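Local atomic coordinates of 50S ribosomal protein L16 arginine hydroxylase (Escherichia coli, PDB entry 4CCL), a protein that hydroxylates an arginine of ribosomal protein uL16 as an iron- and 2-oxoglutarate-dependent oxygenase that regulates growth. Residues B[33-38]-B[196-201]. Numbering follows the deposited sequence.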
loop_
_atom_site.group_PDB
_atom_site.type_symbol
_atom_site.label_atom_id
_atom_site.label_comp_id
_atom_site.label_asym_id
_atom_site.label_seq_id
_atom_site.Cartn_x
_atom_site.Cartn_y
_atom_site.Cartn_z
ATOM N N ASP B 33 -44.329 -1.758 5.939
ATOM C CA ASP B 33 -43.194 -1.340 5.132
ATOM C C ASP B 33 -42.854 0.128 5.349
ATOM O O ASP B 33 -43.741 0.981 5.355
ATOM C CB ASP B 33 -43.464 -1.615 3.653
ATOM C CG ASP B 33 -43.629 -3.092 3.360
ATOM O OD1 ASP B 33 -44.423 -3.756 4.059
ATOM O OD2 ASP B 33 -42.956 -3.594 2.438
ATOM N N PRO B 34 -41.560 0.422 5.540
ATOM C CA PRO B 34 -41.104 1.793 5.788
ATOM C C PRO B 34 -41.270 2.669 4.554
ATOM O O PRO B 34 -41.441 3.881 4.673
ATOM C CB PRO B 34 -39.618 1.612 6.112
ATOM C CG PRO B 34 -39.233 0.345 5.430
ATOM C CD PRO B 34 -40.443 -0.537 5.496
ATOM N N ILE B 35 -41.237 2.049 3.379
ATOM C CA ILE B 35 -41.279 2.787 2.128
ATOM C C ILE B 35 -42.182 2.063 1.123
ATOM O O ILE B 35 -42.515 0.892 1.312
ATOM C CB ILE B 35 -39.845 2.993 1.572
ATOM C CG1 ILE B 35 -39.788 4.168 0.594
ATOM C CG2 ILE B 35 -39.311 1.714 0.956
ATOM C CD1 ILE B 35 -38.437 4.353 -0.065
ATOM N N SER B 36 -42.580 2.765 0.066
ATOM C CA SER B 36 -43.478 2.213 -0.945
ATOM C C SER B 36 -42.727 2.098 -2.270
ATOM O O SER B 36 -41.737 2.798 -2.477
ATOM C CB SER B 36 -44.715 3.105 -1.111
ATOM O OG SER B 36 -44.498 4.109 -2.089
ATOM N N PRO B 37 -43.172 1.191 -3.159
ATOM C CA PRO B 37 -42.514 0.995 -4.459
ATOM C C PRO B 37 -42.380 2.291 -5.258
ATOM O O PRO B 37 -41.399 2.475 -5.985
ATOM C CB PRO B 37 -43.462 0.035 -5.181
ATOM C CG PRO B 37 -44.106 -0.738 -4.089
ATOM C CD PRO B 37 -44.284 0.242 -2.961
ATOM N N ASP B 38 -43.361 3.175 -5.112
ATOM C CA ASP B 38 -43.341 4.479 -5.763
ATOM C C ASP B 38 -42.222 5.358 -5.216
ATOM O O ASP B 38 -41.406 5.889 -5.977
ATOM C CB ASP B 38 -44.691 5.182 -5.599
ATOM C CG ASP B 38 -45.740 4.656 -6.554
ATOM O OD1 ASP B 38 -45.360 4.164 -7.637
ATOM O OD2 ASP B 38 -46.942 4.737 -6.227
HETATM N N MSE B 196 -41.468 -6.594 -2.018
HETATM C CA MSE B 196 -40.452 -5.701 -1.479
HETATM C C MSE B 196 -39.572 -6.460 -0.489
HETATM O O MSE B 196 -40.070 -7.089 0.447
HETATM C CB MSE B 196 -41.106 -4.499 -0.793
HETATM C CG MSE B 196 -41.755 -3.523 -1.759
HETATM SE SE MSE B 196 -40.480 -2.236 -2.484
HETATM C CE MSE B 196 -40.726 -0.819 -1.172
ATOM N N ASN B 197 -38.263 -6.411 -0.710
ATOM C CA ASN B 197 -37.311 -7.064 0.179
ATOM C C ASN B 197 -36.309 -6.073 0.749
ATOM O O ASN B 197 -35.809 -5.196 0.037
ATOM C CB ASN B 197 -36.577 -8.197 -0.543
ATOM C CG ASN B 197 -37.286 -9.531 -0.408
ATOM O OD1 ASN B 197 -36.674 -10.588 -0.560
ATOM N ND2 ASN B 197 -38.581 -9.490 -0.118
ATOM N N TYR B 198 -36.018 -6.221 2.037
ATOM C CA TYR B 198 -35.107 -5.315 2.711
ATOM C C TYR B 198 -33.920 -6.095 3.237
ATOM O O TYR B 198 -34.031 -6.841 4.205
ATOM C CB TYR B 198 -35.822 -4.622 3.872
ATOM C CG TYR B 198 -37.119 -3.965 3.472
ATOM C CD1 TYR B 198 -38.290 -4.708 3.365
ATOM C CD2 TYR B 198 -37.173 -2.608 3.189
ATOM C CE1 TYR B 198 -39.477 -4.120 2.992
ATOM C CE2 TYR B 198 -38.359 -2.007 2.817
ATOM C CZ TYR B 198 -39.507 -2.770 2.720
ATOM O OH TYR B 198 -40.691 -2.183 2.348
ATOM N N SER B 199 -32.766 -5.876 2.624
ATOM C CA SER B 199 -31.563 -6.584 3.011
ATOM C C SER B 199 -30.705 -5.729 3.932
ATOM O O SER B 199 -30.208 -4.667 3.534
ATOM C CB SER B 199 -30.773 -7.020 1.773
ATOM O OG SER B 199 -31.525 -7.937 0.991
ATOM N N VAL B 200 -30.542 -6.202 5.164
ATOM C CA VAL B 200 -29.632 -5.574 6.098
ATOM C C VAL B 200 -28.333 -6.303 5.874
ATOM O O VAL B 200 -28.206 -7.491 6.197
ATOM C CB VAL B 200 -30.056 -5.813 7.556
ATOM C CG1 VAL B 200 -29.073 -5.143 8.510
ATOM C CG2 VAL B 200 -31.470 -5.319 7.798
ATOM N N GLY B 201 -27.370 -5.586 5.307
ATOM C CA GLY B 201 -26.113 -6.179 4.915
ATOM C C GLY B 201 -25.047 -5.958 5.959
ATOM O O GLY B 201 -25.159 -5.071 6.805
#
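Y198 and D33 both turn CG anti to their own carbonyl carbon, with chi1 at -52° and -63°. These torsions bring the tyrosine hydroxyl to the aspartate carboxylate. Y198 OH donates a hydrogen bond to D33 OD2 over 2.7 Å. The oxygen is met on its anti side, with the donor tilted from the carboxylate plane. Ring and carboxylate planes stand 65° apart, and OD2 lies at the ring edge, in plane. D33 OD2 also accepts a hydrogen bond from T137 N, so two bonds hold this oxygen, which probably limits the turning of the carboxylate.

The P34 and Y198 side chains reach toward each other from opposite directions. P34 CG lies 3.6 Å from Y198 CE2, and P34 CD is near the phenol oxygen. I35 CG2 adds a looser contact at the ring edge, 4.3 Å from Y198 CE2. A phenylalanine in place of Y198 would probably keep much of this apolar packing but leave D33 without its bond to the strand.

M196, a selenomethionine, bends at chi2 and chi3, which carries its CE to the turn before helix 37-45. There M196 CE lies 3.6 Å from I35 CG2. P37 CD lies 4.1 Å from M196 CE.

The contact lays the loop leading into helix 37-45, where S36 is the N-cap and S36 OG hydrogen-bonds E39 N, against strand 195-202 of the JmjC domain, whose core in this family is a double-stranded beta-helix of cupin type. This strand runs between strands 131-135 and 108-116 in the antiparallel sheet. N197 OD1 accepts hydrogen bonds from R140 and W142; R140 is an inferred substrate-binding residue. I35 also packs on I113 of strand 108-116, while P34 and I35 both touch T93 of helix 91-94.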